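Local coordinates for tRNA (adenine(58)-N(1))-methyltransferase catalytic subunit TRM61 C-terminal domain-containing protein (Thermoplasma acidophilum, PDB 1YB2) that probably acts as an S-adenosyl-L-methionine-dependent methyltransferase of the Trm61 type, modifying adenine in tRNA, at residues A[57-69]-A[263-275]. Numbering follows the deposited sequence.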
loop_
_atom_site.group_PDB
_atom_site.type_symbol
_atom_site.label_atom_id
_atom_site.label_comp_id
_atom_site.label_asym_id
_atom_site.label_seq_id
_atom_site.Cartn_x
_atom_site.Cartn_y
_atom_site.Cartn_z
ATOM N N SER A 57 28.580 -9.691 -25.268
ATOM C CA SER A 57 28.036 -8.481 -24.658
ATOM C C SER A 57 26.660 -8.072 -25.213
ATOM O O SER A 57 26.456 -6.913 -25.588
ATOM C CB SER A 57 29.038 -7.326 -24.792
ATOM O OG SER A 57 29.801 -7.168 -23.601
ATOM N N ARG A 58 25.718 -9.012 -25.259
ATOM C CA ARG A 58 24.333 -8.671 -25.617
ATOM C C ARG A 58 23.685 -7.858 -24.483
ATOM O O ARG A 58 24.151 -7.892 -23.340
ATOM C CB ARG A 58 23.507 -9.917 -26.003
ATOM C CG ARG A 58 21.991 -9.662 -26.139
ATOM C CD ARG A 58 21.317 -10.495 -27.225
ATOM N NE ARG A 58 21.836 -11.861 -27.295
ATOM C CZ ARG A 58 21.190 -12.898 -27.823
ATOM N NH1 ARG A 58 19.963 -12.749 -28.324
ATOM N NH2 ARG A 58 21.772 -14.094 -27.839
ATOM N N VAL A 59 22.660 -7.086 -24.827
ATOM C CA VAL A 59 22.017 -6.197 -23.878
ATOM C C VAL A 59 20.919 -6.966 -23.142
ATOM O O VAL A 59 19.995 -7.507 -23.753
ATOM C CB VAL A 59 21.507 -4.869 -24.549
ATOM C CG1 VAL A 59 20.890 -5.132 -25.917
ATOM C CG2 VAL A 59 20.540 -4.111 -23.644
ATOM N N ILE A 60 21.072 -7.040 -21.825
ATOM C CA ILE A 60 20.117 -7.714 -20.959
ATOM C C ILE A 60 18.940 -6.775 -20.702
ATOM O O ILE A 60 19.133 -5.581 -20.490
ATOM C CB ILE A 60 20.785 -8.154 -19.627
ATOM C CG1 ILE A 60 21.988 -9.075 -19.887
ATOM C CG2 ILE A 60 19.793 -8.797 -18.694
ATOM C CD1 ILE A 60 21.781 -10.171 -20.959
ATOM N N GLU A 61 17.727 -7.331 -20.735
ATOM C CA GLU A 61 16.494 -6.557 -20.591
ATOM C C GLU A 61 15.670 -7.093 -19.419
ATOM O O GLU A 61 15.801 -8.270 -19.053
ATOM C CB GLU A 61 15.655 -6.650 -21.876
ATOM C CG GLU A 61 16.404 -6.275 -23.175
ATOM C CD GLU A 61 16.617 -4.764 -23.356
ATOM O OE1 GLU A 61 16.232 -3.956 -22.471
ATOM O OE2 GLU A 61 17.186 -4.378 -24.408
ATOM N N PRO A 62 14.818 -6.235 -18.827
ATOM C CA PRO A 62 13.886 -6.733 -17.808
ATOM C C PRO A 62 13.099 -7.950 -18.320
ATOM O O PRO A 62 12.723 -8.007 -19.495
ATOM C CB PRO A 62 12.929 -5.549 -17.584
ATOM C CG PRO A 62 13.738 -4.324 -17.985
ATOM C CD PRO A 62 14.673 -4.785 -19.075
ATOM N N GLY A 63 12.854 -8.915 -17.440
ATOM C CA GLY A 63 12.157 -10.144 -17.828
ATOM C C GLY A 63 13.086 -11.244 -18.343
ATOM O O GLY A 63 12.671 -12.395 -18.418
ATOM N N ASP A 64 14.339 -10.915 -18.695
ATOM C CA ASP A 64 15.297 -11.968 -19.143
ATOM C C ASP A 64 15.579 -12.932 -17.988
ATOM O O ASP A 64 15.622 -12.540 -16.833
ATOM C CB ASP A 64 16.637 -11.395 -19.668
ATOM C CG ASP A 64 16.513 -10.679 -21.009
ATOM O OD1 ASP A 64 15.444 -10.722 -21.653
ATOM O OD2 ASP A 64 17.511 -10.056 -21.437
ATOM N N GLU A 65 15.740 -14.208 -18.312
ATOM C CA GLU A 65 16.050 -15.216 -17.314
ATOM C C GLU A 65 17.544 -15.511 -17.381
ATOM O O GLU A 65 18.091 -15.811 -18.456
ATOM C CB GLU A 65 15.233 -16.490 -17.576
ATOM C CG GLU A 65 15.527 -17.613 -16.629
ATOM C CD GLU A 65 14.565 -18.800 -16.787
ATOM O OE1 GLU A 65 14.685 -19.750 -15.980
ATOM O OE2 GLU A 65 13.700 -18.784 -17.703
ATOM N N LEU A 66 18.213 -15.390 -16.240
ATOM C CA LEU A 66 19.629 -15.733 -16.131
ATOM C C LEU A 66 19.729 -16.973 -15.253
ATOM O O LEU A 66 19.308 -16.958 -14.097
ATOM C CB LEU A 66 20.459 -14.571 -15.547
ATOM C CG LEU A 66 20.277 -13.144 -16.089
ATOM C CD1 LEU A 66 21.232 -12.150 -15.412
ATOM C CD2 LEU A 66 20.444 -13.081 -17.599
ATOM N N ILE A 67 20.244 -18.054 -15.827
ATOM C CA ILE A 67 20.400 -19.315 -15.101
ATOM C C ILE A 67 21.863 -19.443 -14.710
ATOM O O ILE A 67 22.733 -19.683 -15.537
ATOM C CB ILE A 67 19.913 -20.555 -15.918
ATOM C CG1 ILE A 67 18.508 -20.303 -16.491
ATOM C CG2 ILE A 67 19.949 -21.839 -15.030
ATOM C CD1 ILE A 67 17.900 -21.489 -17.286
ATOM N N VAL A 68 22.135 -19.231 -13.433
ATOM C CA VAL A 68 23.503 -19.310 -12.949
ATOM C C VAL A 68 23.654 -20.528 -12.030
ATOM O O VAL A 68 22.995 -20.632 -10.989
ATOM C CB VAL A 68 24.008 -17.946 -12.373
ATOM C CG1 VAL A 68 22.864 -16.957 -12.170
ATOM C CG2 VAL A 68 24.866 -18.126 -11.113
ATOM N N SER A 69 24.475 -21.470 -12.500
ATOM C CA SER A 69 24.680 -22.791 -11.884
ATOM C C SER A 69 23.397 -23.584 -11.628
ATOM O O SER A 69 23.241 -24.224 -10.581
ATOM C CB SER A 69 25.538 -22.676 -10.623
ATOM O OG SER A 69 26.871 -22.350 -10.979
ATOM N N THR A 263 -0.971 -13.659 -4.602
ATOM C CA THR A 263 0.137 -14.221 -5.388
ATOM C C THR A 263 0.756 -13.123 -6.263
ATOM O O THR A 263 0.043 -12.387 -6.954
ATOM C CB THR A 263 -0.359 -15.386 -6.281
ATOM O OG1 THR A 263 -0.772 -16.471 -5.453
ATOM C CG2 THR A 263 0.734 -15.877 -7.275
ATOM N N PHE A 264 2.078 -12.999 -6.207
ATOM C CA PHE A 264 2.823 -12.104 -7.096
ATOM C C PHE A 264 3.638 -12.912 -8.099
ATOM O O PHE A 264 4.281 -13.893 -7.731
ATOM C CB PHE A 264 3.790 -11.223 -6.295
ATOM C CG PHE A 264 3.120 -10.362 -5.270
ATOM C CD1 PHE A 264 3.071 -10.760 -3.930
ATOM C CD2 PHE A 264 2.514 -9.158 -5.644
ATOM C CE1 PHE A 264 2.440 -9.960 -2.960
ATOM C CE2 PHE A 264 1.877 -8.342 -4.681
ATOM C CZ PHE A 264 1.846 -8.743 -3.343
ATOM N N ALA A 265 3.639 -12.469 -9.351
ATOM C CA ALA A 265 4.383 -13.134 -10.421
ATOM C C ALA A 265 4.995 -12.079 -11.343
ATOM O O ALA A 265 4.414 -10.995 -11.539
ATOM C CB ALA A 265 3.454 -14.072 -11.205
ATOM N N ILE A 266 6.168 -12.379 -11.887
ATOM C CA ILE A 266 6.818 -11.494 -12.872
ATOM C C ILE A 266 6.758 -12.070 -14.297
ATOM O O ILE A 266 7.029 -13.248 -14.499
ATOM C CB ILE A 266 8.292 -11.151 -12.437
ATOM C CG1 ILE A 266 8.955 -10.120 -13.360
ATOM C CG2 ILE A 266 9.157 -12.440 -12.238
ATOM C CD1 ILE A 266 10.231 -9.517 -12.755
ATOM N N LYS A 267 6.384 -11.232 -15.275
ATOM C CA LYS A 267 6.406 -11.605 -16.697
ATOM C C LYS A 267 7.840 -11.770 -17.223
ATOM O O LYS A 267 8.671 -10.849 -17.131
ATOM C CB LYS A 267 5.666 -10.544 -17.542
ATOM C CG LYS A 267 5.715 -10.777 -19.075
ATOM C CD LYS A 267 4.823 -11.944 -19.501
ATOM C CE LYS A 267 5.048 -12.316 -20.986
ATOM N NZ LYS A 267 4.636 -11.185 -21.896
ATOM N N LYS A 268 8.117 -12.930 -17.815
ATOM C CA LYS A 268 9.415 -13.168 -18.447
ATOM C C LYS A 268 9.419 -12.646 -19.869
ATOM O O LYS A 268 8.389 -12.679 -20.533
ATOM C CB LYS A 268 9.753 -14.653 -18.409
ATOM C CG LYS A 268 9.854 -15.173 -16.980
ATOM C CD LYS A 268 10.212 -16.669 -16.918
ATOM C CE LYS A 268 9.120 -17.511 -17.525
ATOM N NZ LYS A 268 9.417 -18.956 -17.351
ATOM N N SER A 269 10.573 -12.171 -20.345
ATOM C CA SER A 269 10.697 -11.757 -21.737
ATOM C C SER A 269 10.700 -12.941 -22.711
ATOM O O SER A 269 10.424 -12.771 -23.899
ATOM C CB SER A 269 11.983 -10.931 -21.939
ATOM O OG SER A 269 13.133 -11.742 -21.722
ATOM N N GLY A 270 11.021 -14.129 -22.209
ATOM C CA GLY A 270 11.190 -15.303 -23.048
ATOM C C GLY A 270 12.649 -15.625 -23.363
ATOM O O GLY A 270 12.943 -16.729 -23.843
HETATM N N MSE A 271 13.552 -14.673 -23.117
HETATM C CA MSE A 271 14.981 -14.851 -23.393
HETATM C C MSE A 271 15.680 -15.465 -22.159
HETATM O O MSE A 271 15.466 -15.038 -21.018
HETATM C CB MSE A 271 15.648 -13.533 -23.836
HETATM C CG MSE A 271 17.097 -13.674 -24.231
HETATM SE SE MSE A 271 17.276 -14.858 -25.842
HETATM C CE MSE A 271 19.238 -15.228 -25.803
ATOM N N VAL A 272 16.497 -16.483 -22.415
ATOM C CA VAL A 272 17.225 -17.209 -21.379
ATOM C C VAL A 272 18.739 -17.205 -21.671
ATOM O O VAL A 272 19.169 -17.502 -22.793
ATOM C CB VAL A 272 16.723 -18.669 -21.226
ATOM C CG1 VAL A 272 17.262 -19.281 -19.940
ATOM C CG2 VAL A 272 15.197 -18.750 -21.223
ATOM N N TYR A 273 19.529 -16.817 -20.669
ATOM C CA TYR A 273 20.991 -16.891 -20.732
ATOM C C TYR A 273 21.504 -17.843 -19.664
ATOM O O TYR A 273 20.981 -17.891 -18.548
ATOM C CB TYR A 273 21.629 -15.521 -20.515
ATOM C CG TYR A 273 21.247 -14.502 -21.546
ATOM C CD1 TYR A 273 21.930 -14.423 -22.763
ATOM C CD2 TYR A 273 20.196 -13.615 -21.313
ATOM C CE1 TYR A 273 21.576 -13.483 -23.720
ATOM C CE2 TYR A 273 19.831 -12.678 -22.263
ATOM C CZ TYR A 273 20.536 -12.614 -23.457
ATOM O OH TYR A 273 20.169 -11.694 -24.393
ATOM N N ARG A 274 22.531 -18.603 -20.016
ATOM C CA ARG A 274 23.127 -19.565 -19.094
ATOM C C ARG A 274 24.589 -19.223 -18.888
ATOM O O ARG A 274 25.320 -19.028 -19.864
ATOM C CB ARG A 274 23.007 -20.980 -19.661
ATOM C CG ARG A 274 21.571 -21.469 -19.720
ATOM C CD ARG A 274 21.414 -22.602 -20.720
ATOM N NE ARG A 274 20.005 -22.854 -20.969
ATOM C CZ ARG A 274 19.213 -23.576 -20.180
ATOM N NH1 ARG A 274 17.941 -23.730 -20.508
ATOM N NH2 ARG A 274 19.681 -24.135 -19.060
ATOM N N ILE A 275 25.010 -19.139 -17.626
ATOM C CA ILE A 275 26.452 -19.062 -17.294
ATOM C C ILE A 275 26.940 -20.089 -16.253
ATOM O O ILE A 275 26.195 -20.494 -15.351
ATOM C CB ILE A 275 26.910 -17.650 -16.865
ATOM C CG1 ILE A 275 25.876 -16.978 -15.969
ATOM C CG2 ILE A 275 27.271 -16.805 -18.085
ATOM C CD1 ILE A 275 26.305 -16.933 -14.540
HETATM O O HOH W 1 18.535 -9.874 -23.863
HETATM O O HOH W 2 12.863 -14.779 -19.887
#
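Asp64 OD2 is gripped by two donors, an example of one buried acid organising a junction: the backbone N of Glu61 bonds from above the carboxylate plane, inside the type II turn 61-64, and a water that accepts from Tyr273 OH donates as well. That water also donates to Val59 O, so the phenol is tied to the acid indirectly. The other oxygen, OD1, accepts a short bond from Ser269 OG (2.5 Å) through its anti lone pair. Ser269 OG has a second role, accepting from the backbone N of Met271, a selenomethionine, in an ST turn, while Ser269 N bonds to Gly63 O (2.9 Å). Gly63, with no side chain, lets its CA come within 3.6 Å of Lys267 O.

Beyond this polar cluster the strands 65-68 and 272-274 run parallel, their axes 20° apart. Nearly straight bonds link Glu65 N to Met271 O, Tyr273 N to Glu65 O and Ile67 N to Tyr273 O (each 2.8 Å). With CG anti to its carbonyl carbon (chi1 -61°), Tyr273 offers one ring face to Ile60, whose CD1 sits over it in a CH-pi contact 3.8 Å from the centroid. Arg58 bends round the phenol end, its guanidinium almost perpendicular to the ring, and one face of that guanidinium receives Tyr273 OH and Met271 CE. On the other side of the sheet, Ile67 CD1 meets Val272 CG1 at 3.5 Å and also rests on a face of the Arg274 guanidinium.

The chain thus leaves strand 258-267 of the methyltransferase sheet and, as strand 272-274, becomes an outermost strand of the N-terminal FKBP-like sheet; strand 71-76 pairs antiparallel with the other side of 65-68, and Phe38 of strand 36-39 packs against Ile60 and Leu66.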